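Local atomic coordinates of lectin-like protein (Entamoeba histolytica HM-1:IMSS-A, PDB entry 5ZBT), a protein that is of unknown function but, as the legume lectin-like domain of an ERGIC-53-like membrane protein, may bind D-mannose like its family. Residues A[132-140]-A[151-162]; A[175-184]-A[196-204]. All coordinates share one frame; numbering follows the deposited sequence.

Contact 1: residues A[132-140]-A[151-162]; sequences DIPMISVLK and PEMYYQCSVANI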
# COMPACT_ATOMS: atom_id res chain seq x y z
N ASP A 132 2.37 17.88 8.36
CA ASP A 132 2.16 18.84 7.29
C ASP A 132 2.40 18.21 5.92
O ASP A 132 1.58 18.33 5.01
CB ASP A 132 3.07 20.05 7.48
CG ASP A 132 2.68 21.21 6.59
OD1 ASP A 132 1.53 21.68 6.71
OD2 ASP A 132 3.50 21.64 5.76
N ILE A 133 3.53 17.55 5.76
CA ILE A 133 3.90 16.85 4.54
C ILE A 133 3.70 15.36 4.80
O ILE A 133 4.11 14.88 5.86
CB ILE A 133 5.37 17.15 4.17
CG1 ILE A 133 5.58 18.65 3.93
CG2 ILE A 133 5.81 16.39 2.93
CD1 ILE A 133 4.45 19.31 3.17
N PRO A 134 3.07 14.62 3.88
CA PRO A 134 2.90 13.18 4.12
C PRO A 134 4.24 12.48 4.32
O PRO A 134 5.27 12.85 3.75
CB PRO A 134 2.19 12.69 2.85
CG PRO A 134 2.34 13.79 1.86
CD PRO A 134 2.42 15.06 2.65
N MET A 135 4.20 11.48 5.19
CA MET A 135 5.34 10.65 5.51
C MET A 135 5.13 9.27 4.90
O MET A 135 4.00 8.77 4.86
CB MET A 135 5.53 10.51 7.03
CG MET A 135 6.04 11.79 7.68
SD MET A 135 7.32 11.58 8.93
CE MET A 135 8.71 10.97 7.99
N ILE A 136 6.21 8.67 4.43
CA ILE A 136 6.21 7.28 4.01
C ILE A 136 7.06 6.53 5.01
O ILE A 136 8.14 7.01 5.39
CB ILE A 136 6.72 7.14 2.56
CG1 ILE A 136 5.71 7.77 1.60
CG2 ILE A 136 6.93 5.68 2.21
CD1 ILE A 136 6.17 7.83 0.15
N SER A 137 6.55 5.40 5.50
CA SER A 137 7.22 4.58 6.50
C SER A 137 7.22 3.13 6.05
O SER A 137 6.34 2.70 5.30
CB SER A 137 6.54 4.67 7.86
OG SER A 137 6.02 5.96 8.07
N VAL A 138 8.21 2.39 6.51
CA VAL A 138 8.25 0.94 6.36
C VAL A 138 8.42 0.35 7.75
O VAL A 138 9.27 0.81 8.52
CB VAL A 138 9.38 0.48 5.42
CG1 VAL A 138 9.41 -1.02 5.39
CG2 VAL A 138 9.15 1.03 4.00
N LEU A 139 7.60 -0.64 8.06
CA LEU A 139 7.55 -1.25 9.38
C LEU A 139 7.59 -2.75 9.18
O LEU A 139 6.59 -3.35 8.76
CB LEU A 139 6.27 -0.84 10.11
CG LEU A 139 6.32 -0.89 11.63
CD1 LEU A 139 7.57 -0.23 12.08
CD2 LEU A 139 5.14 -0.14 12.19
N LYS A 140 8.73 -3.37 9.46
CA LYS A 140 8.84 -4.83 9.42
C LYS A 140 8.53 -5.39 10.80
O LYS A 140 9.08 -4.92 11.80
CB LYS A 140 10.23 -5.28 8.97
CG LYS A 140 10.37 -6.79 8.85
CD LYS A 140 11.58 -7.16 8.02
CE LYS A 140 11.53 -8.62 7.58
NZ LYS A 140 11.82 -9.57 8.72
N PRO A 151 9.49 -2.55 16.71
CA PRO A 151 9.44 -3.28 15.44
C PRO A 151 10.81 -3.83 15.08
O PRO A 151 11.84 -3.36 15.56
CB PRO A 151 9.00 -2.21 14.43
CG PRO A 151 9.20 -0.90 15.13
CD PRO A 151 8.96 -1.18 16.57
N GLU A 152 10.80 -4.86 14.23
CA GLU A 152 12.06 -5.43 13.77
C GLU A 152 12.85 -4.44 12.91
O GLU A 152 14.09 -4.44 12.95
CB GLU A 152 11.79 -6.73 13.01
CG GLU A 152 13.02 -7.31 12.36
CD GLU A 152 12.77 -8.67 11.71
OE1 GLU A 152 11.64 -9.21 11.83
OE2 GLU A 152 13.71 -9.19 11.07
N MET A 153 12.16 -3.60 12.14
CA MET A 153 12.77 -2.56 11.31
C MET A 153 11.76 -1.43 11.16
O MET A 153 10.56 -1.69 11.00
CB MET A 153 13.14 -3.07 9.92
CG MET A 153 14.05 -4.27 9.86
SD MET A 153 14.58 -4.53 8.16
CE MET A 153 15.16 -6.24 8.23
N TYR A 154 12.26 -0.20 11.19
CA TYR A 154 11.41 0.98 10.98
C TYR A 154 12.21 2.04 10.23
O TYR A 154 13.28 2.44 10.68
CB TYR A 154 10.88 1.55 12.29
CG TYR A 154 10.11 2.84 12.06
CD1 TYR A 154 8.80 2.83 11.60
CD2 TYR A 154 10.72 4.07 12.25
CE1 TYR A 154 8.09 4.01 11.35
CE2 TYR A 154 10.03 5.25 12.00
CZ TYR A 154 8.72 5.21 11.56
OH TYR A 154 8.05 6.39 11.32
N TYR A 155 11.67 2.50 9.11
CA TYR A 155 12.30 3.49 8.25
C TYR A 155 11.25 4.52 7.84
O TYR A 155 10.06 4.20 7.77
CB TYR A 155 12.89 2.86 6.98
CG TYR A 155 14.12 1.99 7.17
CD1 TYR A 155 14.01 0.71 7.72
CD2 TYR A 155 15.38 2.42 6.77
CE1 TYR A 155 15.13 -0.10 7.89
CE2 TYR A 155 16.50 1.61 6.94
CZ TYR A 155 16.36 0.36 7.49
OH TYR A 155 17.45 -0.45 7.66
N GLN A 156 11.69 5.74 7.55
CA GLN A 156 10.71 6.74 7.14
C GLN A 156 11.35 7.77 6.22
O GLN A 156 12.57 7.89 6.13
CB GLN A 156 10.06 7.42 8.35
CG GLN A 156 10.97 8.29 9.17
CD GLN A 156 10.29 8.83 10.44
OE1 GLN A 156 9.35 8.24 10.97
NE2 GLN A 156 10.78 9.97 10.91
N CYS A 157 10.49 8.48 5.52
CA CYS A 157 10.88 9.57 4.66
C CYS A 157 9.67 10.48 4.52
O CYS A 157 8.57 10.16 5.00
CB CYS A 157 11.36 9.06 3.30
SG CYS A 157 10.02 8.99 2.05
N SER A 158 9.86 11.59 3.84
CA SER A 158 8.82 12.58 3.68
C SER A 158 8.83 13.03 2.23
O SER A 158 9.91 13.32 1.70
CB SER A 158 9.06 13.75 4.63
OG SER A 158 7.97 14.65 4.62
N VAL A 159 7.66 13.05 1.58
CA VAL A 159 7.57 13.46 0.19
C VAL A 159 6.35 14.36 -0.00
O VAL A 159 5.22 13.94 0.27
CB VAL A 159 7.49 12.28 -0.79
CG1 VAL A 159 7.30 12.82 -2.22
CG2 VAL A 159 8.75 11.44 -0.71
N ALA A 160 6.57 15.57 -0.52
CA ALA A 160 5.50 16.53 -0.72
C ALA A 160 4.67 16.19 -1.95
O ALA A 160 5.16 15.61 -2.92
CB ALA A 160 6.07 17.94 -0.87
N ASN A 161 3.38 16.55 -1.87
CA ASN A 161 2.44 16.60 -2.98
C ASN A 161 1.93 15.23 -3.44
O ASN A 161 1.54 15.08 -4.61
CB ASN A 161 3.04 17.36 -4.16
CG ASN A 161 3.40 18.79 -3.80
OD1 ASN A 161 4.54 19.23 -4.01
ND2 ASN A 161 2.44 19.52 -3.25
N ILE A 162 1.87 14.25 -2.54
CA ILE A 162 1.47 12.91 -2.95
C ILE A 162 0.03 12.90 -3.46
O ILE A 162 -0.25 12.39 -4.55
CB ILE A 162 1.67 11.89 -1.82
CG1 ILE A 162 3.16 11.60 -1.63
CG2 ILE A 162 0.96 10.61 -2.14
CD1 ILE A 162 3.47 10.87 -0.32
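The ring of Y154 receives L139 at its edge: the methyl CD1 of L139 lies near the ring plane, 3.3 Å from CD1 of Y154, while CB of S137 and the carbonyl oxygen of V138 approach the same ring obliquely. With CG of Y154 anti to the backbone N (chi1 175°), the ring runs along the neighbouring strand, past L139 and on to S137. The same L139 methyl also meets the ring of P151, 3.4 Å from its CB. Farther along the same face, the methyl CE of M135 touches the amide of Q156, 3.6 Å from its CD, because the thioether chain bends at both chi2 and chi3.

These side chains belong to an antiparallel beta hairpin, strands 135-140 and 153-158, at one border of a sheet of the legume-lectin beta sandwich. I136 with C157 and V138 with Y155 are hydrogen-bonded pairs, each closed by two backbone bonds. Toward P151 the ladder ends in a classic beta bulge, where E152 and M153 both face K140 and give only weak bonds to its carbonyl oxygen. K140 and E152 run side by side, and NZ of K140 forms a salt bridge to OE2 of E152 at 3.0 Å. Beside it, CD of K140 packs on CE of M153 (3.7 Å).

I136, V138, C157 and M153 lie on the face turned to the second sheet, where C157 is disulfide-bonded to C195. Beyond the strands, CG of P134 meets CD1 of I162 at 3.8 Å. The chemistry is thus divided: backbone bonds set the register, apolar groups and a disulfide tie one face to the partner sheet, and a charge pair marks the bulged end.

Contact 2: residues A[175-184]-A[196-204]; sequences YLVNEKKLII and ITIEDIDIP
The phenolic oxygen of Y175 is gripped twice by segment 196-204: OH donates to the carbonyl oxygen of I201 over 2.8 Å, in the carbonyl plane and on a lone pair, and accepts a weak bond from N of I203. The ring is held where a beta hairpin of the lectin sandwich, strands 181-184 and 196-198, gives way to the loop that follows it. CG anti to the backbone N (chi1 -177°) carries the ring toward that loop, and I203 covers one face with a CH-pi contact, its CD1 3.4 Å from the ring centroid and 14° off the normal. The carbonyl oxygen of I201 lies at the ring edge.

In the ladder itself, L182 with I198 and I184 with I196 are hydrogen-bonded pairs, and the bond from N of I198 to O of L182 (2.8 Å) is nearly straight at 170°. Past E199 and D200 the chain bends in again beside the first segment, and N of I201 bonds to O of K180 at 2.9 Å. K180 and K181 both face L176, a G1 beta bulge in the turn from strand 170-176. NZ of K180 forms a salt bridge with D202, although the positions of the charged atoms are uncertain.

At the edge of the Y175 ring, L182 joins the apolar cluster: its CB meets CG2 of I201 at 3.7 Å, its CD2 lies beside CD1 of I198, and its CD1 touches I203. On the other side of the sheet K181 runs alongside E199, their charged ends beyond salt-bridge distance. One water donates to both OE2 of E179 (2.9 Å) and OE1 of E199 (3.3 Å).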
# COMPACT_ATOMS: atom_id res chain seq x y z
N TYR A 175 12.00 -4.81 -5.00
CA TYR A 175 12.79 -5.74 -4.20
C TYR A 175 13.71 -6.56 -5.09
O TYR A 175 13.25 -7.19 -6.06
CB TYR A 175 11.88 -6.65 -3.38
CG TYR A 175 12.62 -7.61 -2.46
CD1 TYR A 175 13.40 -7.13 -1.41
CD2 TYR A 175 12.51 -8.99 -2.62
CE1 TYR A 175 14.05 -7.99 -0.54
CE2 TYR A 175 13.16 -9.88 -1.75
CZ TYR A 175 13.93 -9.36 -0.72
OH TYR A 175 14.58 -10.22 0.14
N LEU A 176 15.00 -6.57 -4.78
CA LEU A 176 15.96 -7.43 -5.46
C LEU A 176 16.26 -8.62 -4.56
O LEU A 176 16.77 -8.45 -3.45
CB LEU A 176 17.24 -6.66 -5.79
CG LEU A 176 16.95 -5.31 -6.44
CD1 LEU A 176 18.22 -4.48 -6.56
CD2 LEU A 176 16.32 -5.53 -7.79
N VAL A 177 15.93 -9.82 -5.05
CA VAL A 177 15.93 -11.03 -4.22
C VAL A 177 17.36 -11.43 -3.85
O VAL A 177 17.65 -11.74 -2.69
CB VAL A 177 15.20 -12.17 -4.95
CG1 VAL A 177 15.45 -13.49 -4.25
CG2 VAL A 177 13.70 -11.89 -5.03
N ASN A 178 18.27 -11.42 -4.82
CA ASN A 178 19.65 -11.79 -4.53
C ASN A 178 20.31 -10.79 -3.59
O ASN A 178 21.04 -11.17 -2.67
CB ASN A 178 20.44 -11.92 -5.83
CG ASN A 178 20.13 -13.21 -6.56
OD1 ASN A 178 19.32 -14.02 -6.11
ND2 ASN A 178 20.80 -13.41 -7.70
N GLU A 179 20.09 -9.49 -3.81
CA GLU A 179 20.71 -8.49 -2.96
C GLU A 179 20.01 -8.31 -1.63
O GLU A 179 20.55 -7.62 -0.76
CB GLU A 179 20.77 -7.15 -3.68
CG GLU A 179 21.32 -7.26 -5.08
CD GLU A 179 21.85 -5.93 -5.59
OE1 GLU A 179 21.82 -5.72 -6.83
OE2 GLU A 179 22.27 -5.09 -4.75
N LYS A 180 18.82 -8.89 -1.46
CA LYS A 180 18.01 -8.68 -0.26
C LYS A 180 17.83 -7.19 0.02
O LYS A 180 17.98 -6.72 1.15
CB LYS A 180 18.62 -9.42 0.94
CG LYS A 180 18.61 -10.94 0.76
CD LYS A 180 18.80 -11.66 2.08
CE LYS A 180 18.83 -13.17 1.88
NZ LYS A 180 17.48 -13.69 1.52
N LYS A 181 17.50 -6.45 -1.03
CA LYS A 181 17.40 -5.00 -0.98
C LYS A 181 15.99 -4.59 -1.36
O LYS A 181 15.49 -4.95 -2.44
CB LYS A 181 18.41 -4.36 -1.92
CG LYS A 181 18.80 -2.97 -1.50
CD LYS A 181 19.14 -2.14 -2.71
CE LYS A 181 20.62 -1.92 -2.87
NZ LYS A 181 20.85 -0.77 -3.83
N LEU A 182 15.34 -3.83 -0.48
CA LEU A 182 14.04 -3.25 -0.74
C LEU A 182 14.21 -1.75 -0.97
O LEU A 182 14.92 -1.08 -0.21
CB LEU A 182 13.08 -3.52 0.42
CG LEU A 182 11.70 -2.90 0.29
CD1 LEU A 182 10.86 -3.74 -0.63
CD2 LEU A 182 11.05 -2.78 1.66
N ILE A 183 13.57 -1.23 -2.01
CA ILE A 183 13.65 0.18 -2.36
C ILE A 183 12.23 0.70 -2.53
O ILE A 183 11.43 0.10 -3.25
CB ILE A 183 14.48 0.40 -3.64
CG1 ILE A 183 15.88 -0.20 -3.47
CG2 ILE A 183 14.58 1.88 -3.98
CD1 ILE A 183 16.80 0.05 -4.63
N ILE A 184 11.92 1.79 -1.82
CA ILE A 184 10.65 2.50 -1.94
C ILE A 184 10.94 3.84 -2.61
O ILE A 184 11.82 4.59 -2.16
CB ILE A 184 9.99 2.74 -0.57
CG1 ILE A 184 9.99 1.47 0.29
CG2 ILE A 184 8.57 3.26 -0.76
CD1 ILE A 184 9.18 0.34 -0.26
N ILE A 196 13.16 5.37 0.61
CA ILE A 196 13.73 4.43 1.56
C ILE A 196 14.46 3.34 0.79
O ILE A 196 13.98 2.86 -0.24
CB ILE A 196 12.63 3.84 2.48
CG1 ILE A 196 12.18 4.86 3.52
CG2 ILE A 196 13.08 2.51 3.13
CD1 ILE A 196 10.80 4.54 4.11
N THR A 197 15.64 2.98 1.29
CA THR A 197 16.33 1.77 0.88
C THR A 197 16.63 0.96 2.13
O THR A 197 17.13 1.51 3.12
CB THR A 197 17.64 2.09 0.14
OG1 THR A 197 17.35 2.83 -1.04
CG2 THR A 197 18.35 0.82 -0.26
N ILE A 198 16.31 -0.33 2.10
CA ILE A 198 16.60 -1.24 3.20
C ILE A 198 17.48 -2.36 2.68
O ILE A 198 17.08 -3.12 1.78
CB ILE A 198 15.32 -1.83 3.83
CG1 ILE A 198 14.31 -0.74 4.15
CG2 ILE A 198 15.67 -2.62 5.10
CD1 ILE A 198 13.06 -1.27 4.73
N GLU A 199 18.67 -2.49 3.26
CA GLU A 199 19.55 -3.60 2.91
C GLU A 199 19.27 -4.81 3.80
O GLU A 199 18.67 -4.70 4.88
CB GLU A 199 21.01 -3.18 3.03
CG GLU A 199 21.28 -1.81 2.46
CD GLU A 199 21.56 -1.84 0.97
OE1 GLU A 199 21.64 -2.95 0.40
OE2 GLU A 199 21.71 -0.74 0.38
N ASP A 200 19.68 -5.97 3.31
CA ASP A 200 19.62 -7.23 4.07
C ASP A 200 18.24 -7.45 4.70
O ASP A 200 18.10 -7.81 5.88
CB ASP A 200 20.74 -7.27 5.12
CG ASP A 200 20.92 -8.66 5.71
OD1 ASP A 200 21.10 -9.62 4.92
OD2 ASP A 200 20.87 -8.79 6.96
N ILE A 201 17.19 -7.27 3.90
CA ILE A 201 15.82 -7.49 4.33
C ILE A 201 15.25 -8.64 3.51
O ILE A 201 15.43 -8.68 2.29
CB ILE A 201 14.97 -6.22 4.20
CG1 ILE A 201 13.52 -6.47 4.59
CG2 ILE A 201 15.05 -5.63 2.79
CD1 ILE A 201 12.70 -5.18 4.62
N ASP A 202 14.62 -9.58 4.19
CA ASP A 202 14.10 -10.79 3.58
C ASP A 202 12.61 -10.64 3.35
O ASP A 202 11.90 -10.09 4.19
CB ASP A 202 14.37 -11.99 4.48
CG ASP A 202 15.48 -12.86 3.96
OD1 ASP A 202 15.89 -13.78 4.69
OD2 ASP A 202 15.93 -12.64 2.80
N ILE A 203 12.14 -11.13 2.21
CA ILE A 203 10.71 -11.18 1.92
C ILE A 203 10.34 -12.61 1.55
O ILE A 203 10.53 -13.03 0.39
CB ILE A 203 10.31 -10.20 0.80
CG1 ILE A 203 10.76 -8.78 1.16
CG2 ILE A 203 8.81 -10.24 0.59
CD1 ILE A 203 10.41 -7.75 0.13
N PRO A 204 9.80 -13.39 2.48
CA PRO A 204 9.30 -14.73 2.14
C PRO A 204 8.05 -14.63 1.28
O PRO A 204 7.53 -13.53 1.07
CB PRO A 204 8.98 -15.33 3.53
CG PRO A 204 9.57 -14.40 4.54
CD PRO A 204 9.57 -13.05 3.89
O HOH W 1 23.18 -4.45 -2.09

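How the contacts relate
Contacts 1 and 2 come in series along the chain: hairpin 135-142/153-158 closes before 170-176 leads into hairpin 181-188/191-198. Each lies at a border of its own seven-stranded antiparallel sheet, with 153-158 and 191-198 as the outermost strands there. The contact centres are about 16 Å apart, yet the two sheets meet between them: CD1 of I198 packs 3.7 Å from both CG1 of V138 and CD1 of Y155, and CD1 of I196 lies against the backbone of Q156. With the C157-C195 disulfide, this face-to-face packing joins the two sheets along one border of the beta sandwich that characterises the legume lectin-like domain.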